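Local coordinates for protein probable TonB-dependent siderophore receptor PiuA (Acinetobacter baumannii, PDB 5FP1) that probably takes up iron across the outer membrane by binding ferric siderophores, possibly including enterobactin, as a TonB-dependent receptor, at residues T18-L23 and I47-I52; D580-S585 and L628-K633. All coordinates share one frame; numbering follows the deposited sequence.

In the fold
Interaction 1 lies in the plug and interaction 2 in the wall of the beta-barrel that surrounds it. Interaction 1 is partly buried and joins the N-terminal segment 18-23 to the start of helix 49-55. Two waters, one salt bridge and a small apolar patch carry it. Interaction 2 is a surface contact between neighbouring antiparallel strands, held by backbone bonds and threonine hydroxyls. The two meet directly: CD1 of L23 packs on N583 and S585, and L51 packs on W629. D54 adds a polar tie, because its carboxylate accepts from both Q50 and W629. Interaction 1 thus relies much on water, interaction 2 mainly on direct strand pairing.

Interaction 1: T18-L23 and I47-I52; sequences TQEESL and ISKQLI
K49 reaches E20 with its CG anti to the backbone N (chi1 -178°) and a chain extended to CE, where a turn at chi4 sets NZ. Q50 leaves the helix in the same way, which brings its CG to 3.5 Å from E21 O. The bend at chi2 (62°) then turns the amide alongside the E21 side chain, both pointing the same way. Its NE2 is hydrogen-bonded to D54.

The K49-E20 salt bridge is loose: NZ to OE1 measures 3.2 Å, the hydrogen bond is weak and E20 is poorly ordered. K49 has a second acid, E53, which shares its charge.

Water does much of the joining. One molecule donates to E20 O and to S22 O (2.7 Å) and accepts from Q50 N (2.9 Å). It therefore ties the first turn of the helix to two carbonyls of 18-23. A second water links L23 O to S48 OG.

S48 OG also accepts from L51 N at 3.2 Å, with an N-H...O angle of 160°. L23 CD2 lies next to this cap, 3.5 Å from L51 N and 3.8 Å from L51 CB. S22 points away from the helix, and its OG is hydrogen-bonded to E577.

The arrangement is a serine N-cap at the start of helix 49-55, set against the N-terminal segment in the plug of a TonB-dependent receptor.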
ATOM      1  N   THR A  18      -9.736  10.595 -25.886  1.00 71.57           N
ATOM      2  CA  THR A  18      -8.391   9.948 -25.926  1.00 71.65           C
ATOM      3  C   THR A  18      -8.275   8.799 -24.920  1.00 73.13           C
ATOM      4  O   THR A  18      -9.077   8.689 -23.985  1.00 68.12           O
ATOM      5  CB  THR A  18      -7.286  10.971 -25.630  1.00 74.80           C
ATOM      6  OG1 THR A  18      -7.616  11.693 -24.434  1.00 76.09           O
ATOM      7  CG2 THR A  18      -7.135  11.945 -26.795  1.00 74.72           C
ATOM      8  N   GLN A  19      -7.265   7.953 -25.118  1.00 70.14           N
ATOM      9  CA  GLN A  19      -6.976   6.838 -24.209  1.00 72.10           C
ATOM     10  C   GLN A  19      -6.577   7.299 -22.800  1.00 65.03           C
ATOM     11  O   GLN A  19      -6.929   6.648 -21.820  1.00 57.40           O
ATOM     12  CB  GLN A  19      -5.875   5.943 -24.790  1.00 80.61           C
ATOM     13  CG  GLN A  19      -6.280   5.209 -26.059  1.00 92.45           C
ATOM     14  CD  GLN A  19      -7.560   4.410 -25.886  1.00100.10           C
ATOM     15  OE1 GLN A  19      -7.898   3.984 -24.777  1.00 91.67           O
ATOM     16  NE2 GLN A  19      -8.282   4.202 -26.984  1.00 97.80           N
ATOM     17  N   GLU A  20      -5.842   8.410 -22.706  1.00 56.89           N
ATOM     18  CA  GLU A  20      -5.510   9.028 -21.411  1.00 61.61           C
ATOM     19  C   GLU A  20      -6.743   9.345 -20.569  1.00 57.05           C
ATOM     20  O   GLU A  20      -6.656   9.498 -19.354  1.00 55.97           O
ATOM     21  CB  GLU A  20      -4.746  10.328 -21.623  1.00 67.67           C
ATOM     22  CG  GLU A  20      -3.240  10.200 -21.523  1.00 75.30           C
ATOM     23  CD  GLU A  20      -2.576  11.553 -21.360  1.00 87.74           C
ATOM     24  OE1 GLU A  20      -2.911  12.269 -20.391  1.00 84.83           O
ATOM     25  OE2 GLU A  20      -1.722  11.904 -22.202  1.00100.38           O
ATOM     26  N   GLU A  21      -7.889   9.470 -21.221  1.00 45.45           N
ATOM     27  CA  GLU A  21      -9.107   9.803 -20.525  1.00 43.06           C
ATOM     28  C   GLU A  21      -9.942   8.572 -20.202  1.00 35.44           C
ATOM     29  O   GLU A  21     -10.965   8.691 -19.553  1.00 36.03           O
ATOM     30  CB  GLU A  21      -9.917  10.824 -21.331  1.00 54.73           C
ATOM     31  CG  GLU A  21      -9.281  12.208 -21.310  1.00 63.89           C
ATOM     32  CD  GLU A  21      -9.804  13.127 -22.397  1.00 67.48           C
ATOM     33  OE1 GLU A  21     -10.234  12.624 -23.459  1.00 72.30           O
ATOM     34  OE2 GLU A  21      -9.769  14.358 -22.189  1.00 78.26           O
ATOM     35  N   SER A  22      -9.502   7.385 -20.613  1.00 28.81           N
ATOM     36  CA  SER A  22     -10.276   6.205 -20.333  1.00 28.73           C
ATOM     37  C   SER A  22     -10.035   5.625 -18.915  1.00 26.56           C
ATOM     38  O   SER A  22      -8.913   5.585 -18.434  1.00 27.40           O
ATOM     39  CB  SER A  22      -9.996   5.111 -21.352  1.00 29.97           C
ATOM     40  OG  SER A  22     -10.881   4.008 -21.122  1.00 27.80           O
ATOM     41  N   LEU A  23     -11.107   5.149 -18.301  1.00 27.06           N
ATOM     42  CA  LEU A  23     -11.024   4.376 -17.068  1.00 29.62           C
ATOM     43  C   LEU A  23     -10.534   2.936 -17.314  1.00 33.45           C
ATOM     44  O   LEU A  23     -10.184   2.225 -16.380  1.00 28.88           O
ATOM     45  CB  LEU A  23     -12.378   4.373 -16.375  1.00 28.49           C
ATOM     46  CG  LEU A  23     -12.878   5.726 -15.828  1.00 26.25           C
ATOM     47  CD1 LEU A  23     -14.264   5.557 -15.259  1.00 25.96           C
ATOM     48  CD2 LEU A  23     -11.947   6.284 -14.761  1.00 29.09           C
ATOM     49  N   ILE A  47      -5.592   1.527 -11.143  1.00 19.62           N
ATOM     50  CA  ILE A  47      -6.218   2.765 -10.734  1.00 20.14           C
ATOM     51  C   ILE A  47      -5.774   3.827 -11.738  1.00 21.29           C
ATOM     52  O   ILE A  47      -4.646   4.313 -11.707  1.00 19.94           O
ATOM     53  CB  ILE A  47      -5.817   3.175  -9.309  1.00 18.52           C
ATOM     54  CG1 ILE A  47      -6.088   2.043  -8.337  1.00 20.17           C
ATOM     55  CG2 ILE A  47      -6.620   4.391  -8.893  1.00 20.71           C
ATOM     56  CD1 ILE A  47      -5.596   2.324  -6.924  1.00 23.30           C
ATOM     57  N   SER A  48      -6.657   4.156 -12.675  1.00 22.28           N
ATOM     58  CA  SER A  48      -6.255   4.933 -13.842  1.00 20.29           C
ATOM     59  C   SER A  48      -6.051   6.423 -13.533  1.00 21.69           C
ATOM     60  O   SER A  48      -6.573   6.955 -12.559  1.00 20.58           O
ATOM     61  CB  SER A  48      -7.305   4.793 -14.936  1.00 22.69           C
ATOM     62  OG  SER A  48      -8.513   5.398 -14.532  1.00 23.85           O
ATOM     63  N   LYS A  49      -5.319   7.084 -14.409  1.00 19.72           N
ATOM     64  CA  LYS A  49      -5.146   8.536 -14.401  1.00 25.29           C
ATOM     65  C   LYS A  49      -6.482   9.246 -14.280  1.00 23.30           C
ATOM     66  O   LYS A  49      -6.645  10.150 -13.445  1.00 21.97           O
ATOM     67  CB  LYS A  49      -4.425   8.964 -15.668  1.00 28.06           C
ATOM     68  CG  LYS A  49      -4.124  10.450 -15.779  1.00 33.41           C
ATOM     69  CD  LYS A  49      -3.356  10.706 -17.070  1.00 39.04           C
ATOM     70  CE  LYS A  49      -2.722  12.086 -17.135  1.00 44.10           C
ATOM     71  NZ  LYS A  49      -3.746  13.105 -17.406  1.00 51.65           N
ATOM     72  N   GLN A  50      -7.465   8.822 -15.060  1.00 23.91           N
ATOM     73  CA  GLN A  50      -8.737   9.543 -15.053  1.00 26.00           C
ATOM     74  C   GLN A  50      -9.480   9.339 -13.746  1.00 25.56           C
ATOM     75  O   GLN A  50     -10.124  10.258 -13.247  1.00 23.89           O
ATOM     76  CB  GLN A  50      -9.636   9.152 -16.240  1.00 27.64           C
ATOM     77  CG  GLN A  50     -10.880  10.042 -16.374  1.00 27.66           C
ATOM     78  CD  GLN A  50     -10.528  11.490 -16.624  1.00 28.82           C
ATOM     79  OE1 GLN A  50      -9.745  11.796 -17.518  1.00 29.57           O
ATOM     80  NE2 GLN A  50     -11.059  12.381 -15.805  1.00 30.53           N
ATOM     81  N   LEU A  51      -9.412   8.135 -13.197  1.00 23.17           N
ATOM     82  CA  LEU A  51     -10.028   7.885 -11.908  1.00 22.55           C
ATOM     83  C   LEU A  51      -9.373   8.739 -10.830  1.00 18.69           C
ATOM     84  O   LEU A  51     -10.058   9.304  -9.973  1.00 22.13           O
ATOM     85  CB  LEU A  51      -9.967   6.400 -11.541  1.00 21.88           C
ATOM     86  CG  LEU A  51     -10.661   5.971 -10.245  1.00 22.64           C
ATOM     87  CD1 LEU A  51     -12.154   6.275 -10.261  1.00 26.12           C
ATOM     88  CD2 LEU A  51     -10.488   4.480 -10.015  1.00 24.14           C
ATOM     89  N   ILE A  52      -8.057   8.841 -10.886  1.00 18.98           N
ATOM     90  CA  ILE A  52      -7.295   9.648  -9.932  1.00 21.41           C
ATOM     91  C   ILE A  52      -7.735  11.125 -10.047  1.00 26.41           C
ATOM     92  O   ILE A  52      -8.011  11.794  -9.049  1.00 26.05           O
ATOM     93  CB  ILE A  52      -5.785   9.472 -10.153  1.00 22.67           C
ATOM     94  CG1 ILE A  52      -5.354   8.039  -9.718  1.00 19.26           C
ATOM     95  CG2 ILE A  52      -5.007  10.525  -9.376  1.00 25.72           C
ATOM     96  CD1 ILE A  52      -3.980   7.653 -10.193  1.00 23.29           C
TER
HETATM   97  O   HOH W   1      -7.036   7.299 -17.524  1.00 23.81           O
HETATM   98  O   HOH W   2      -9.980   3.329 -13.775  1.00 27.76           O

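Interaction 2: D580-S585 and L628-K633; sequences DKWNIS and LWTTYK
N583 and T631 form a hydrogen-bonded antiparallel pair, and S585 with W629 forms the next. The backbone bonds of S585 and W629 are both 2.8 Å, from S585 N to W629 O and from W629 N to S585 O. N583 N donates to T631 O, while T631 N approaches N583 O from above the carbonyl plane at 3.2 Å. K633 N to K581 O extends the pairing past the strand start.

Side-chain hydrogen bonds add to this on the W582/T630 face, and water bridges on the T631 face. T630 OG1 donates to N583 O at 2.6 Å, nearly along the C=O axis. T630 OG1 in turn accepts from W582 NE1 at 2.7 Å, lying at the indole edge in the ring plane. Its place anti to the backbone N (chi1 -171°) points it at both. On the other face T631 OG1 receives two waters. One also donates to K581 O, and the other accepts from N583 ND2. The 2.3 Å separation of T631 OG1 and N583 OD1 is too short to be trusted.

Carbon contacts complete the set. K581 CB sits over the face of the Y632 ring, 4.2 Å from its centroid, a CH-pi contact. The W582 and Y632 rings meet obliquely, with planes 54° apart. I584 CG1 touches L628 CD1.

W582, I584, T630 and Y632 share the outer face. The side chain of L628 is about 7 Å from a bound C8E. N583, S585, W629 and T631 face the plug. The wall's inner face is thus polar and hydrated at N583 and T631 but apolar where W629 packs on L51; outside, W582 and Y632 are consistent with an aromatic girdle, and the indole N-H of W582 is satisfied within the wall.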
ATOM      1  N   ASP A 580     -20.676   7.377 -25.099  1.00 38.39           N
ATOM      2  CA  ASP A 580     -19.690   8.431 -25.250  1.00 41.41           C
ATOM      3  C   ASP A 580     -19.935   9.533 -24.224  1.00 31.85           C
ATOM      4  O   ASP A 580     -19.179  10.489 -24.163  1.00 44.48           O
ATOM      5  CB  ASP A 580     -19.643   8.984 -26.682  1.00 54.28           C
ATOM      6  CG  ASP A 580     -20.913   9.710 -27.085  1.00 56.34           C
ATOM      7  OD1 ASP A 580     -21.912   9.696 -26.325  1.00 57.87           O
ATOM      8  OD2 ASP A 580     -20.907  10.300 -28.185  1.00 78.62           O
ATOM      9  N   LYS A 581     -20.968   9.375 -23.404  1.00 33.27           N
ATOM     10  CA  LYS A 581     -21.212  10.282 -22.274  1.00 37.92           C
ATOM     11  C   LYS A 581     -21.078   9.634 -20.872  1.00 36.85           C
ATOM     12  O   LYS A 581     -21.027  10.339 -19.859  1.00 34.34           O
ATOM     13  CB  LYS A 581     -22.618  10.856 -22.385  1.00 43.27           C
ATOM     14  CG  LYS A 581     -22.828  11.623 -23.682  1.00 45.83           C
ATOM     15  CD  LYS A 581     -24.166  12.319 -23.716  1.00 52.59           C
ATOM     16  CE  LYS A 581     -24.295  13.102 -25.013  1.00 61.67           C
ATOM     17  NZ  LYS A 581     -25.691  13.559 -25.215  1.00 72.09           N
ATOM     18  N   TRP A 582     -21.077   8.310 -20.823  1.00 33.32           N
ATOM     19  CA  TRP A 582     -21.202   7.570 -19.568  1.00 34.18           C
ATOM     20  C   TRP A 582     -20.018   6.598 -19.356  1.00 33.46           C
ATOM     21  O   TRP A 582     -19.781   5.696 -20.174  1.00 31.91           O
ATOM     22  CB  TRP A 582     -22.506   6.808 -19.608  1.00 30.22           C
ATOM     23  CG  TRP A 582     -22.865   6.110 -18.363  1.00 35.30           C
ATOM     24  CD1 TRP A 582     -22.313   6.289 -17.122  1.00 34.72           C
ATOM     25  CD2 TRP A 582     -23.884   5.123 -18.211  1.00 38.41           C
ATOM     26  NE1 TRP A 582     -22.918   5.458 -16.218  1.00 32.29           N
ATOM     27  CE2 TRP A 582     -23.893   4.737 -16.855  1.00 38.61           C
ATOM     28  CE3 TRP A 582     -24.791   4.521 -19.092  1.00 44.43           C
ATOM     29  CZ2 TRP A 582     -24.774   3.786 -16.355  1.00 36.89           C
ATOM     30  CZ3 TRP A 582     -25.666   3.573 -18.592  1.00 42.40           C
ATOM     31  CH2 TRP A 582     -25.647   3.212 -17.237  1.00 46.63           C
ATOM     32  N   ASN A 583     -19.258   6.796 -18.282  1.00 31.98           N
ATOM     33  CA  ASN A 583     -18.147   5.879 -17.994  1.00 29.95           C
ATOM     34  C   ASN A 583     -18.262   5.220 -16.630  1.00 27.88           C
ATOM     35  O   ASN A 583     -19.112   5.604 -15.801  1.00 26.94           O
ATOM     36  CB  ASN A 583     -16.791   6.522 -18.214  1.00 33.37           C
ATOM     37  CG  ASN A 583     -16.522   7.662 -17.280  1.00 34.98           C
ATOM     38  OD1 ASN A 583     -17.341   7.983 -16.402  1.00 42.00           O
ATOM     39  ND2 ASN A 583     -15.372   8.310 -17.472  1.00 40.91           N
ATOM     40  N   ILE A 584     -17.464   4.173 -16.429  1.00 25.34           N
ATOM     41  CA  ILE A 584     -17.620   3.372 -15.225  1.00 24.69           C
ATOM     42  C   ILE A 584     -16.307   2.697 -14.817  1.00 27.19           C
ATOM     43  O   ILE A 584     -15.495   2.303 -15.666  1.00 21.73           O
ATOM     44  CB  ILE A 584     -18.732   2.323 -15.407  1.00 27.05           C
ATOM     45  CG1 ILE A 584     -19.149   1.728 -14.064  1.00 27.93           C
ATOM     46  CG2 ILE A 584     -18.309   1.256 -16.394  1.00 31.20           C
ATOM     47  CD1 ILE A 584     -20.286   0.743 -14.140  1.00 32.93           C
ATOM     48  N   SER A 585     -16.105   2.610 -13.504  1.00 27.29           N
ATOM     49  CA  SER A 585     -15.057   1.757 -12.928  1.00 22.86           C
ATOM     50  C   SER A 585     -15.697   1.092 -11.743  1.00 24.03           C
ATOM     51  O   SER A 585     -16.108   1.776 -10.788  1.00 24.36           O
ATOM     52  CB  SER A 585     -13.830   2.596 -12.530  1.00 27.54           C
ATOM     53  OG  SER A 585     -12.770   1.769 -12.030  1.00 27.35           O
ATOM     54  N   LEU A 628     -17.776   1.334  -6.797  1.00 21.29           N
ATOM     55  CA  LEU A 628     -18.360   1.861  -8.047  1.00 24.45           C
ATOM     56  C   LEU A 628     -18.025   3.331  -8.162  1.00 26.02           C
ATOM     57  O   LEU A 628     -18.216   4.099  -7.204  1.00 24.27           O
ATOM     58  CB  LEU A 628     -19.862   1.638  -8.052  1.00 26.80           C
ATOM     59  CG  LEU A 628     -20.658   2.393  -9.132  1.00 32.26           C
ATOM     60  CD1 LEU A 628     -20.367   1.797 -10.477  1.00 33.80           C
ATOM     61  CD2 LEU A 628     -22.148   2.304  -8.838  1.00 39.26           C
ATOM     62  N   TRP A 629     -17.499   3.709  -9.326  1.00 23.84           N
ATOM     63  CA  TRP A 629     -17.366   5.102  -9.711  1.00 22.10           C
ATOM     64  C   TRP A 629     -17.946   5.245 -11.106  1.00 27.63           C
ATOM     65  O   TRP A 629     -17.568   4.502 -12.004  1.00 26.01           O
ATOM     66  CB  TRP A 629     -15.914   5.529  -9.739  1.00 23.82           C
ATOM     67  CG  TRP A 629     -15.765   6.946 -10.124  1.00 21.10           C
ATOM     68  CD1 TRP A 629     -15.333   7.431 -11.312  1.00 22.62           C
ATOM     69  CD2 TRP A 629     -16.095   8.082  -9.321  1.00 23.84           C
ATOM     70  NE1 TRP A 629     -15.366   8.802 -11.309  1.00 25.30           N
ATOM     71  CE2 TRP A 629     -15.830   9.230 -10.095  1.00 25.46           C
ATOM     72  CE3 TRP A 629     -16.596   8.242  -8.023  1.00 27.41           C
ATOM     73  CZ2 TRP A 629     -16.052  10.520  -9.618  1.00 27.33           C
ATOM     74  CZ3 TRP A 629     -16.808   9.530  -7.546  1.00 30.79           C
ATOM     75  CH2 TRP A 629     -16.539  10.654  -8.348  1.00 29.02           C
ATOM     76  N   THR A 630     -18.866   6.184 -11.279  1.00 24.32           N
ATOM     77  CA  THR A 630     -19.448   6.410 -12.581  1.00 26.76           C
ATOM     78  C   THR A 630     -19.679   7.897 -12.839  1.00 30.21           C
ATOM     79  O   THR A 630     -20.004   8.655 -11.916  1.00 30.37           O
ATOM     80  CB  THR A 630     -20.727   5.574 -12.763  1.00 27.36           C
ATOM     81  OG1 THR A 630     -21.148   5.656 -14.135  1.00 32.70           O
ATOM     82  CG2 THR A 630     -21.835   6.003 -11.827  1.00 29.18           C
ATOM     83  N   THR A 631     -19.430   8.320 -14.081  1.00 27.19           N
ATOM     84  CA  THR A 631     -19.628   9.711 -14.458  1.00 30.03           C
ATOM     85  C   THR A 631     -20.437   9.833 -15.747  1.00 33.34           C
ATOM     86  O   THR A 631     -20.445   8.924 -16.592  1.00 28.09           O
ATOM     87  CB  THR A 631     -18.318  10.509 -14.605  1.00 30.57           C
ATOM     88  OG1 THR A 631     -17.683  10.202 -15.844  1.00 30.75           O
ATOM     89  CG2 THR A 631     -17.345  10.205 -13.430  1.00 33.92           C
ATOM     90  N   TYR A 632     -21.106  10.977 -15.860  1.00 33.45           N
ATOM     91  CA  TYR A 632     -22.004  11.254 -16.980  1.00 33.76           C
ATOM     92  C   TYR A 632     -21.835  12.692 -17.468  1.00 33.51           C
ATOM     93  O   TYR A 632     -21.728  13.635 -16.683  1.00 30.37           O
ATOM     94  CB  TYR A 632     -23.457  10.957 -16.597  1.00 35.90           C
ATOM     95  CG  TYR A 632     -24.327  10.800 -17.824  1.00 43.72           C
ATOM     96  CD1 TYR A 632     -24.877  11.915 -18.453  1.00 46.33           C
ATOM     97  CD2 TYR A 632     -24.547   9.555 -18.388  1.00 42.76           C
ATOM     98  CE1 TYR A 632     -25.640  11.783 -19.598  1.00 51.45           C
ATOM     99  CE2 TYR A 632     -25.311   9.415 -19.528  1.00 51.00           C
ATOM    100  CZ  TYR A 632     -25.856  10.535 -20.128  1.00 49.34           C
ATOM    101  OH  TYR A 632     -26.610  10.402 -21.271  1.00 56.92           O
ATOM    102  N   LYS A 633     -21.771  12.851 -18.785  1.00 36.48           N
ATOM    103  CA  LYS A 633     -21.629  14.171 -19.387  1.00 41.06           C
ATOM    104  C   LYS A 633     -23.024  14.762 -19.527  1.00 47.08           C
ATOM    105  O   LYS A 633     -23.658  14.595 -20.572  1.00 42.68           O
ATOM    106  CB  LYS A 633     -20.973  14.056 -20.760  1.00 44.13           C
ATOM    107  CG  LYS A 633     -19.485  14.328 -20.772  1.00 52.98           C
ATOM    108  CD  LYS A 633     -19.220  15.815 -20.595  1.00 64.87           C
ATOM    109  CE  LYS A 633     -17.916  16.230 -21.251  1.00 78.90           C
ATOM    110  NZ  LYS A 633     -17.514  17.597 -20.826  1.00 87.56           N
TER
HETATM  111  O   HOH W   3     -18.766  11.036 -18.266  1.00 38.16           O
HETATM  112  O   HOH W   4     -14.782  10.585 -15.818  1.00 37.48           O